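Local coordinates for luciferase-like monooxygenase (Streptomyces bottropensis, PDB 7BIP), which probably acts as a luciferase-like monooxygenase in the biosynthesis of the aromatic polyketide rishirilide, at residues N6-V11 against S322-S327; V40-H45 against T59-A64; F82-K87 against T151-G156; R139-E144 against P162-R167. One frame throughout, in Å; residues are numbered along the deposited sequence.

Contact 1: N6-V11 against S322-S327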
# COMPACT_ATOMS: atom_id res chain seq x y z
N ASN A 6 17.78 5.19 -2.96
CA ASN A 6 16.96 4.19 -3.61
C ASN A 6 17.13 2.89 -2.84
O ASN A 6 18.25 2.54 -2.44
CB ASN A 6 17.36 4.01 -5.08
CG ASN A 6 16.30 3.32 -5.91
OD1 ASN A 6 15.36 2.74 -5.39
ND2 ASN A 6 16.47 3.38 -7.24
N LEU A 7 16.03 2.20 -2.61
CA LEU A 7 16.01 0.97 -1.82
C LEU A 7 15.51 -0.16 -2.71
O LEU A 7 14.38 -0.65 -2.58
CB LEU A 7 15.16 1.13 -0.54
CG LEU A 7 15.75 2.13 0.46
CD1 LEU A 7 14.78 2.45 1.60
CD2 LEU A 7 17.11 1.63 1.01
N PHE A 8 16.36 -0.56 -3.65
CA PHE A 8 16.04 -1.61 -4.61
C PHE A 8 16.51 -2.92 -4.02
O PHE A 8 17.72 -3.13 -3.89
CB PHE A 8 16.76 -1.31 -5.92
CG PHE A 8 16.35 -2.16 -7.10
CD1 PHE A 8 16.02 -1.57 -8.31
CD2 PHE A 8 16.34 -3.55 -7.03
CE1 PHE A 8 15.66 -2.33 -9.40
CE2 PHE A 8 15.98 -4.31 -8.13
CZ PHE A 8 15.64 -3.69 -9.31
N PRO A 9 15.62 -3.85 -3.66
CA PRO A 9 16.07 -5.13 -3.08
C PRO A 9 16.58 -6.08 -4.15
O PRO A 9 15.91 -6.34 -5.15
CB PRO A 9 14.81 -5.67 -2.40
CG PRO A 9 13.69 -5.10 -3.19
CD PRO A 9 14.15 -3.75 -3.69
N THR A 10 17.79 -6.61 -3.94
CA THR A 10 18.35 -7.68 -4.76
C THR A 10 18.78 -8.74 -3.76
O THR A 10 19.95 -8.83 -3.39
CB THR A 10 19.51 -7.20 -5.64
OG1 THR A 10 20.43 -6.45 -4.85
CG2 THR A 10 18.99 -6.31 -6.73
N VAL A 11 17.81 -9.53 -3.31
CA VAL A 11 18.00 -10.40 -2.16
C VAL A 11 16.89 -11.44 -2.16
O VAL A 11 15.77 -11.17 -2.59
CB VAL A 11 18.02 -9.58 -0.84
CG1 VAL A 11 16.68 -8.85 -0.65
CG2 VAL A 11 18.33 -10.48 0.34
N SER A 322 19.29 9.30 -7.29
CA SER A 322 18.93 8.36 -6.24
C SER A 322 20.11 7.43 -6.01
O SER A 322 20.56 6.75 -6.95
CB SER A 322 17.68 7.54 -6.58
OG SER A 322 16.58 8.38 -6.88
N LEU A 323 20.61 7.40 -4.78
CA LEU A 323 21.76 6.57 -4.42
C LEU A 323 21.25 5.20 -3.97
O LEU A 323 20.60 5.09 -2.93
CB LEU A 323 22.57 7.25 -3.32
CG LEU A 323 22.97 8.70 -3.61
CD1 LEU A 323 23.34 9.39 -2.31
CD2 LEU A 323 24.14 8.75 -4.61
N GLN A 324 21.54 4.17 -4.76
CA GLN A 324 21.08 2.83 -4.44
C GLN A 324 22.04 2.20 -3.43
O GLN A 324 23.17 1.83 -3.79
CB GLN A 324 20.98 2.00 -5.72
CG GLN A 324 20.75 0.53 -5.47
CD GLN A 324 19.54 0.32 -4.61
OE1 GLN A 324 18.50 0.94 -4.83
NE2 GLN A 324 19.66 -0.54 -3.61
N VAL A 325 21.61 2.05 -2.17
CA VAL A 325 22.54 1.80 -1.06
C VAL A 325 22.41 0.40 -0.46
O VAL A 325 23.16 0.08 0.47
CB VAL A 325 22.40 2.86 0.05
CG1 VAL A 325 22.84 4.24 -0.44
CG2 VAL A 325 20.97 2.92 0.58
N ILE A 326 21.51 -0.45 -0.96
CA ILE A 326 21.38 -1.80 -0.42
C ILE A 326 21.63 -2.82 -1.52
O ILE A 326 21.47 -2.53 -2.71
CB ILE A 326 20.00 -2.03 0.23
CG1 ILE A 326 18.89 -1.88 -0.81
CG2 ILE A 326 19.80 -1.05 1.38
CD1 ILE A 326 17.52 -2.26 -0.32
N SER A 327 22.05 -4.01 -1.11
CA SER A 327 22.26 -5.10 -2.07
C SER A 327 22.61 -6.41 -1.38
O SER A 327 23.60 -6.48 -0.64
CB SER A 327 23.35 -4.76 -3.08
OG SER A 327 23.46 -5.81 -4.04
O HOH W 1 20.90 -3.67 -5.02
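The side-chain amide of Gln324 lies against the Asn6-Phe8 backbone: at one edge its NE2 donates to Ile326 O almost in the amide plane, 2.8 Å away, while OE1 takes the Phe8 N-H at 2.9 Å, tilted 21° from the carbonyl plane. Phe8 CB rests 3.0 Å from Gln324 OE1, and the ring beyond it leads away to Tyr50 and Val43. Gln324 reaches this place because its chain, extended at the first torsion, bends at the second (chi2 55°). Asn6 and Gln324 bridge as neighbours on parallel strands, Asn6 N giving a nearly straight 2.8 Å bond to Leu323 O, while Val325 N to Asn6 O is weak. This pairs strand 2-6 with strand 320-324, the first with the last of the TIM barrel, and so closes the barrel wall; beyond the bridge both chains turn into loops. There Ile326 CG2 meets Leu7 CD2 at 3.8 Å, the two side chains crossing at about a right angle, and Ile326 CG1 sits 3.5 Å from Phe8 O. Helix 18-35 covers this apolar patch through Leu28. Farther out, one water takes a place between Thr10 OG1 and Ile326 O, donating to the latter at 2.6 Å, and Ser327 OG is bonded to Ala250 O.

Contact 2: V40-H45 against T59-A64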
# COMPACT_ATOMS: atom_id res chain seq x y z
N VAL A 40 13.30 9.28 -0.65
CA VAL A 40 13.43 7.83 -0.55
C VAL A 40 12.66 7.22 -1.72
O VAL A 40 11.48 7.54 -1.93
CB VAL A 40 12.88 7.29 0.79
CG1 VAL A 40 12.91 5.77 0.80
CG2 VAL A 40 13.68 7.86 1.97
N LYS A 41 13.33 6.37 -2.50
CA LYS A 41 12.74 5.76 -3.69
C LYS A 41 12.72 4.25 -3.51
O LYS A 41 13.57 3.69 -2.83
CB LYS A 41 13.57 6.15 -4.94
CG LYS A 41 13.15 5.49 -6.25
CD LYS A 41 13.99 6.05 -7.41
CE LYS A 41 13.59 7.48 -7.77
NZ LYS A 41 14.63 8.07 -8.69
N THR A 42 11.73 3.58 -4.10
CA THR A 42 11.82 2.13 -4.24
C THR A 42 11.10 1.72 -5.52
O THR A 42 10.56 2.56 -6.25
CB THR A 42 11.29 1.40 -3.00
OG1 THR A 42 11.72 0.03 -3.05
CG2 THR A 42 9.76 1.43 -2.95
N VAL A 43 11.08 0.41 -5.77
CA VAL A 43 10.80 -0.14 -7.09
C VAL A 43 9.59 -1.07 -7.04
O VAL A 43 9.05 -1.37 -5.97
CB VAL A 43 12.02 -0.89 -7.65
CG1 VAL A 43 13.26 -0.03 -7.48
CG2 VAL A 43 12.18 -2.22 -6.92
N GLU A 44 9.16 -1.53 -8.22
CA GLU A 44 8.12 -2.55 -8.35
C GLU A 44 8.66 -3.70 -9.19
O GLU A 44 9.02 -3.49 -10.36
CB GLU A 44 6.85 -2.00 -9.00
CG GLU A 44 5.72 -3.04 -9.12
CD GLU A 44 4.45 -2.48 -9.72
OE1 GLU A 44 4.35 -1.24 -9.87
OE2 GLU A 44 3.54 -3.28 -10.05
N HIS A 45 8.71 -4.90 -8.61
CA HIS A 45 9.12 -6.10 -9.34
C HIS A 45 8.48 -7.33 -8.69
O HIS A 45 8.13 -7.31 -7.51
CB HIS A 45 10.63 -6.28 -9.35
CG HIS A 45 11.30 -5.58 -10.49
ND1 HIS A 45 10.98 -5.82 -11.80
CD2 HIS A 45 12.26 -4.62 -10.50
CE1 HIS A 45 11.72 -5.06 -12.58
NE2 HIS A 45 12.50 -4.32 -11.82
N THR A 59 3.13 0.31 -0.88
CA THR A 59 2.99 -0.25 0.47
C THR A 59 4.20 0.09 1.32
O THR A 59 4.06 0.52 2.47
CB THR A 59 2.77 -1.77 0.40
OG1 THR A 59 1.55 -2.05 -0.28
CG2 THR A 59 2.69 -2.38 1.81
N PHE A 60 5.41 -0.06 0.75
CA PHE A 60 6.59 0.36 1.49
C PHE A 60 6.62 1.87 1.70
O PHE A 60 6.94 2.35 2.79
CB PHE A 60 7.87 -0.08 0.77
CG PHE A 60 9.10 0.48 1.42
CD1 PHE A 60 9.61 -0.11 2.56
CD2 PHE A 60 9.71 1.63 0.93
CE1 PHE A 60 10.72 0.41 3.21
CE2 PHE A 60 10.84 2.16 1.57
CZ PHE A 60 11.34 1.54 2.71
N LEU A 61 6.33 2.64 0.65
CA LEU A 61 6.47 4.09 0.77
C LEU A 61 5.45 4.69 1.75
O LEU A 61 5.72 5.73 2.34
CB LEU A 61 6.37 4.75 -0.60
CG LEU A 61 7.53 4.42 -1.55
CD1 LEU A 61 7.18 4.91 -2.95
CD2 LEU A 61 8.86 5.01 -1.05
N ALA A 62 4.28 4.06 1.94
CA ALA A 62 3.36 4.57 2.95
C ALA A 62 3.93 4.37 4.36
O ALA A 62 3.83 5.27 5.21
CB ALA A 62 2.00 3.88 2.82
N ALA A 63 4.57 3.23 4.60
CA ALA A 63 5.26 3.01 5.86
C ALA A 63 6.41 4.00 6.02
O ALA A 63 6.57 4.63 7.08
CB ALA A 63 5.77 1.57 5.95
N ALA A 64 7.24 4.16 4.98
CA ALA A 64 8.34 5.13 5.03
C ALA A 64 7.82 6.54 5.29
O ALA A 64 8.40 7.29 6.10
CB ALA A 64 9.14 5.09 3.72
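Thr42 puts its methyl CG2 between two helix side chains, 3.9 Å from Phe60 CD2 and 4.0 Å from Leu61 CG. Its hydroxyl stands opposite the backbone N (chi1 -165°), which swings the methyl toward the helix and lets OG1 bond Leu7 O, just past the end of the neighbouring strand 2-6; the methyl is the part of Thr42 that meets the helix. Leu61 runs past Thr42 in the opposite direction and drops CD2 onto Val40 O, 3.7 Å away. Phe60 offers Val40 its rim: CG1 of the valine lies near the ring plane, 4.2 Å from CE2. No hydrogen bond crosses the contact, and the four touching side chains are all buried. Phe60 is wedged farther between elements, meeting Leu26 of helix 18-35 and Met94 of the second subunit, so the helix has the barrel strands on one flank and a dimer partner within reach. Val40 also touches Ala32. The short segments of strand and helix run nearly antiparallel, at 162°, with axes 9.1 Å apart. Together with strand 72-78, which pairs with strand 39-42 in parallel, they form a beta-alpha-beta unit, the repeating element of the TIM barrel.

Contact 3: F82-K87 against T151-G156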
# COMPACT_ATOMS: atom_id res chain seq x y z
N PHE A 82 0.57 -3.54 -15.21
CA PHE A 82 0.16 -4.66 -14.38
C PHE A 82 -0.90 -4.28 -13.37
O PHE A 82 -1.18 -5.06 -12.45
CB PHE A 82 1.35 -5.28 -13.65
CG PHE A 82 2.33 -5.92 -14.57
CD1 PHE A 82 1.90 -6.62 -15.68
CD2 PHE A 82 3.69 -5.81 -14.33
CE1 PHE A 82 2.81 -7.20 -16.55
CE2 PHE A 82 4.61 -6.40 -15.19
CZ PHE A 82 4.16 -7.09 -16.30
N THR A 83 -1.50 -3.11 -13.49
CA THR A 83 -2.53 -2.74 -12.56
C THR A 83 -3.67 -2.11 -13.35
O THR A 83 -3.65 -2.06 -14.58
CB THR A 83 -1.96 -1.83 -11.47
OG1 THR A 83 -2.96 -1.57 -10.47
CG2 THR A 83 -1.45 -0.51 -12.06
N HIS A 84 -4.69 -1.70 -12.63
CA HIS A 84 -5.81 -0.95 -13.17
C HIS A 84 -5.67 0.51 -12.78
O HIS A 84 -5.36 0.82 -11.62
CB HIS A 84 -7.11 -1.51 -12.59
CG HIS A 84 -8.34 -1.06 -13.32
ND1 HIS A 84 -8.77 0.25 -13.32
CD2 HIS A 84 -9.24 -1.75 -14.05
CE1 HIS A 84 -9.87 0.35 -14.04
NE2 HIS A 84 -10.19 -0.85 -14.48
N PRO A 85 -5.88 1.45 -13.71
CA PRO A 85 -5.66 2.87 -13.36
C PRO A 85 -6.52 3.37 -12.21
O PRO A 85 -6.09 4.28 -11.49
CB PRO A 85 -5.99 3.62 -14.66
CG PRO A 85 -6.72 2.65 -15.50
CD PRO A 85 -6.24 1.28 -15.12
N LEU A 86 -7.73 2.82 -12.02
CA LEU A 86 -8.53 3.23 -10.87
C LEU A 86 -7.80 2.92 -9.57
O LEU A 86 -7.79 3.73 -8.63
CB LEU A 86 -9.88 2.52 -10.88
CG LEU A 86 -10.88 2.93 -11.97
CD1 LEU A 86 -12.06 1.96 -11.97
CD2 LEU A 86 -11.35 4.36 -11.76
N LYS A 87 -7.21 1.73 -9.48
CA LYS A 87 -6.50 1.32 -8.28
C LYS A 87 -5.21 2.11 -8.10
O LYS A 87 -4.89 2.53 -6.99
CB LYS A 87 -6.18 -0.16 -8.38
CG LYS A 87 -7.41 -1.02 -8.41
CD LYS A 87 -8.06 -1.01 -7.08
CE LYS A 87 -7.15 -1.68 -6.08
NZ LYS A 87 -6.78 -3.06 -6.52
N THR A 151 -8.42 1.76 -24.55
CA THR A 151 -8.16 0.50 -25.25
C THR A 151 -8.25 -0.67 -24.28
O THR A 151 -8.73 -1.75 -24.65
CB THR A 151 -6.78 0.57 -25.92
OG1 THR A 151 -6.74 1.67 -26.85
CG2 THR A 151 -6.48 -0.73 -26.69
N PHE A 152 -7.85 -0.46 -23.03
CA PHE A 152 -7.76 -1.54 -22.07
C PHE A 152 -8.76 -1.44 -20.94
O PHE A 152 -9.18 -2.48 -20.42
CB PHE A 152 -6.32 -1.61 -21.52
CG PHE A 152 -5.32 -1.67 -22.62
CD1 PHE A 152 -5.16 -2.83 -23.36
CD2 PHE A 152 -4.62 -0.53 -23.00
CE1 PHE A 152 -4.27 -2.89 -24.43
CE2 PHE A 152 -3.73 -0.57 -24.08
CZ PHE A 152 -3.56 -1.75 -24.79
N HIS A 153 -9.19 -0.24 -20.57
CA HIS A 153 -10.20 -0.08 -19.53
C HIS A 153 -11.17 1.01 -19.94
O HIS A 153 -10.77 2.02 -20.52
CB HIS A 153 -9.56 0.28 -18.18
CG HIS A 153 -8.48 -0.68 -17.77
ND1 HIS A 153 -7.14 -0.39 -17.90
CD2 HIS A 153 -8.56 -1.93 -17.26
CE1 HIS A 153 -6.43 -1.43 -17.47
NE2 HIS A 153 -7.27 -2.37 -17.08
N ARG A 154 -12.46 0.79 -19.67
CA ARG A 154 -13.49 1.77 -19.96
C ARG A 154 -14.32 2.02 -18.71
O ARG A 154 -14.83 1.07 -18.10
CB ARG A 154 -14.40 1.32 -21.10
CG ARG A 154 -13.64 1.09 -22.39
CD ARG A 154 -14.59 0.69 -23.51
NE ARG A 154 -14.76 -0.76 -23.56
CZ ARG A 154 -15.93 -1.36 -23.72
NH1 ARG A 154 -17.04 -0.65 -23.87
NH2 ARG A 154 -15.98 -2.69 -23.75
N PHE A 155 -14.46 3.28 -18.32
CA PHE A 155 -15.20 3.57 -17.10
C PHE A 155 -15.60 5.04 -17.13
O PHE A 155 -15.05 5.84 -17.88
CB PHE A 155 -14.37 3.25 -15.84
CG PHE A 155 -13.00 3.89 -15.82
CD1 PHE A 155 -12.82 5.22 -15.50
CD2 PHE A 155 -11.87 3.12 -16.10
CE1 PHE A 155 -11.55 5.79 -15.48
CE2 PHE A 155 -10.61 3.67 -16.08
CZ PHE A 155 -10.44 5.02 -15.77
N GLY A 156 -16.58 5.37 -16.29
CA GLY A 156 -16.96 6.75 -16.13
C GLY A 156 -18.32 7.06 -16.71
O GLY A 156 -18.88 6.27 -17.48
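His84 and His153 are brought together by differing first torsions: the His84 ring is extended away from its backbone N (chi1 -166°), whereas His153 swings its ring back beside its own N. Two residues on, Phe155 takes the less common setting between N and carbonyl carbon (chi1 52°), which points its ring at the same helix start. The imidazoles lie partly over one another, CD2 of His84 3.3 Å from CD2 of His153, but they are turned too far, 46° between planes, to be a stack; each presents a face to the other, met near the rim. His84 CE1 then reaches Phe155 CE2 at 4.0 Å, completing an aromatic cluster of the three rings. His84 is also the N-cap of helix 85-98: its ND1 accepts the Leu86 N-H at 3.1 Å, practically in the ring plane, and this bond fixes the rotation of the imidazole that carries the cluster. The other partners belong to the first turn of the helix. Pro85 sets CD 3.4 Å from His153 ND1 and brings CG to the edge of the Phe155 ring, 4.1 Å from CE2. Leu86 comes over the face instead, its CD2 standing 4.0 Å above the centre of the Phe155 ring in a CH-pi contact. By these touches the two-stranded antiparallel hairpin made by strands 146-149 and 154-158 lies on the N-terminal end of helix 85-98, with Trp148 meeting Phe155. Phe119 of the second subunit packs edge-to-face with His84, Ala118 of that subunit meets Leu86, and its Glu120 lies against His153.

Contact 4: R139-E144 against P162-R167. With CA (calcium ion), chain C.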
# COMPACT_ATOMS: atom_id res chain seq x y z
N ARG A 139 -5.67 11.76 -15.50
CA ARG A 139 -7.03 12.28 -15.61
C ARG A 139 -7.83 12.04 -14.34
O ARG A 139 -8.59 12.92 -13.92
CB ARG A 139 -7.74 11.66 -16.81
CG ARG A 139 -7.28 12.25 -18.09
CD ARG A 139 -8.28 12.06 -19.20
NE ARG A 139 -7.55 12.21 -20.44
CZ ARG A 139 -8.05 11.99 -21.64
NH1 ARG A 139 -9.32 11.61 -21.79
NH2 ARG A 139 -7.25 12.15 -22.69
N LEU A 140 -7.71 10.84 -13.75
CA LEU A 140 -8.41 10.56 -12.50
C LEU A 140 -7.99 11.52 -11.40
O LEU A 140 -8.80 11.87 -10.53
CB LEU A 140 -8.18 9.11 -12.08
CG LEU A 140 -8.96 8.11 -12.95
CD1 LEU A 140 -8.38 6.70 -12.81
CD2 LEU A 140 -10.45 8.12 -12.59
N TRP A 141 -6.73 11.97 -11.41
CA TRP A 141 -6.28 12.94 -10.41
C TRP A 141 -6.73 14.35 -10.74
O TRP A 141 -7.10 15.11 -9.84
CB TRP A 141 -4.76 12.94 -10.32
CG TRP A 141 -4.10 11.76 -9.69
CD1 TRP A 141 -4.64 10.87 -8.80
CD2 TRP A 141 -2.74 11.38 -9.89
NE1 TRP A 141 -3.68 9.94 -8.45
CE2 TRP A 141 -2.51 10.24 -9.09
CE3 TRP A 141 -1.70 11.89 -10.67
CZ2 TRP A 141 -1.27 9.60 -9.05
CZ3 TRP A 141 -0.46 11.25 -10.62
CH2 TRP A 141 -0.26 10.12 -9.82
N ALA A 142 -6.66 14.74 -12.02
CA ALA A 142 -6.80 16.14 -12.40
C ALA A 142 -8.24 16.56 -12.64
O ALA A 142 -8.54 17.76 -12.58
CB ALA A 142 -6.00 16.42 -13.68
N GLU A 143 -9.13 15.61 -12.92
CA GLU A 143 -10.47 15.91 -13.42
C GLU A 143 -11.53 15.14 -12.63
O GLU A 143 -11.23 14.22 -11.87
CB GLU A 143 -10.61 15.56 -14.92
CG GLU A 143 -9.54 16.16 -15.83
CD GLU A 143 -9.63 17.67 -15.94
OE1 GLU A 143 -8.58 18.30 -16.21
OE2 GLU A 143 -10.73 18.22 -15.76
N GLU A 144 -12.78 15.53 -12.86
CA GLU A 144 -13.95 14.90 -12.28
C GLU A 144 -14.90 14.52 -13.40
O GLU A 144 -14.78 15.01 -14.53
CB GLU A 144 -14.64 15.83 -11.28
CG GLU A 144 -13.73 16.29 -10.16
CD GLU A 144 -12.98 17.58 -10.47
OE1 GLU A 144 -13.48 18.41 -11.26
OE2 GLU A 144 -11.88 17.75 -9.90
N PRO A 162 -9.51 9.30 -2.63
CA PRO A 162 -9.49 10.70 -2.21
C PRO A 162 -8.89 11.57 -3.31
O PRO A 162 -8.14 11.07 -4.16
CB PRO A 162 -8.60 10.68 -0.98
CG PRO A 162 -7.61 9.53 -1.27
CD PRO A 162 -8.42 8.51 -2.02
N ARG A 163 -9.25 12.84 -3.35
CA ARG A 163 -8.51 13.74 -4.21
C ARG A 163 -7.08 13.86 -3.70
O ARG A 163 -6.81 13.66 -2.52
CB ARG A 163 -9.19 15.10 -4.27
CG ARG A 163 -10.70 15.02 -4.52
CD ARG A 163 -11.05 14.27 -5.81
NE ARG A 163 -10.77 15.07 -7.01
CZ ARG A 163 -10.47 14.56 -8.19
NH1 ARG A 163 -10.24 15.35 -9.24
NH2 ARG A 163 -10.40 13.24 -8.34
N THR A 164 -6.16 14.18 -4.60
CA THR A 164 -4.77 14.28 -4.16
C THR A 164 -4.56 15.51 -3.26
O THR A 164 -5.36 16.45 -3.22
CB THR A 164 -3.82 14.33 -5.35
OG1 THR A 164 -4.13 15.47 -6.17
CG2 THR A 164 -3.95 13.06 -6.19
N TRP A 165 -3.47 15.46 -2.50
CA TRP A 165 -3.05 16.60 -1.70
C TRP A 165 -2.43 17.67 -2.58
O TRP A 165 -2.80 18.85 -2.52
CB TRP A 165 -2.05 16.11 -0.65
CG TRP A 165 -1.40 17.16 0.21
CD1 TRP A 165 -0.53 18.14 -0.19
CD2 TRP A 165 -1.53 17.30 1.63
NE1 TRP A 165 -0.13 18.88 0.90
CE2 TRP A 165 -0.73 18.38 2.02
CE3 TRP A 165 -2.25 16.60 2.61
CZ2 TRP A 165 -0.63 18.80 3.36
CZ3 TRP A 165 -2.17 17.01 3.92
CH2 TRP A 165 -1.35 18.10 4.29
N GLN A 166 -1.49 17.27 -3.43
CA GLN A 166 -0.80 18.21 -4.30
C GLN A 166 -1.69 18.65 -5.46
O GLN A 166 -2.59 17.94 -5.88
CB GLN A 166 0.49 17.58 -4.84
CG GLN A 166 1.49 17.27 -3.74
CD GLN A 166 2.73 16.59 -4.29
OE1 GLN A 166 3.60 17.24 -4.86
NE2 GLN A 166 2.80 15.27 -4.12
N ARG A 167 -1.40 19.84 -5.98
CA ARG A 167 -2.21 20.42 -7.04
C ARG A 167 -1.34 20.72 -8.26
O ARG A 167 -0.33 21.41 -8.14
CB ARG A 167 -2.87 21.70 -6.55
CG ARG A 167 -3.82 21.46 -5.39
CD ARG A 167 -4.34 22.77 -4.86
NE ARG A 167 -4.95 22.64 -3.54
CZ ARG A 167 -5.15 23.67 -2.72
NH1 ARG A 167 -4.79 24.89 -3.11
NH2 ARG A 167 -5.70 23.49 -1.54
CA CA C . -11.89 20.12 -10.65
O HOH W 2 -7.16 14.23 -7.21
O HOH W 3 -10.38 19.70 -12.43
O HOH W 4 -13.38 21.23 -12.18
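Thr164 presses its methyl onto the indole of Trp141, the tight end of this contact: CG2 lies 3.5 Å from Trp141 CD1 and over the face of the five-membered ring, a CH-pi contact between side chains that meet at about a right angle. Trp141 is buried, its NE1 bonded to Ala89 O and its ring also touching Leu92, so the methyl meets a ring already held in place. Thr164 OG1 bonds Gln166 O within the loop, in the carbonyl plane. Toward the solvent the packing gives way to polar bonds. There Arg163, folded back by bends at its second and third torsions, brings its guanidinium to the C-terminal end of helix 126-142, where its positive charge would probably suit the helix dipole. NH2 bonds Leu140 O at 3.0 Å, nearly along the C=O axis, and also Met160 O; the bonds of NH1 to Glu143 O and Glu144 OE2 are weak, the latter part of a salt bridge. Water 2 lies 3.4 Å above the centre of the guanidinium and links Trp141 O to Thr164 N. Glu144 is exposed; its carboxylate, turned 75° from the guanidinium plane, grips a calcium ion through both oxygens, OE1 at 2.4 Å and OE2 at 2.5 Å. Two waters also bind the calcium, one of them donating to Ala142 O. Sharing OE2 between calcium and Arg163 probably weakens its hold on the arginine.

How the contacts relate
Contacts 1 and 2, centres about 11 Å apart, share the parallel barrel sheet and touch through the Ser322 OG to Lys41 NZ bond and the packing of Phe8 on Val43. Contacts 3 and 4, about 16 Å apart, meet where Leu140 packs on Pro85, Leu86 and Phe155, with centres about 30 Å from that of contact 1. Along the chain contact 1 encloses the others: contact 2 closes before contact 3 opens, and contacts 3 and 4 interleave. Contact 1 joins distant ends of the chain, contact 2 lies inside one beta-alpha-beta unit, and contacts 3 and 4 join helices 85-98 and 126-142 to the hairpin and loop that follow. Contacts 2, 3 and 4 all reach the second subunit.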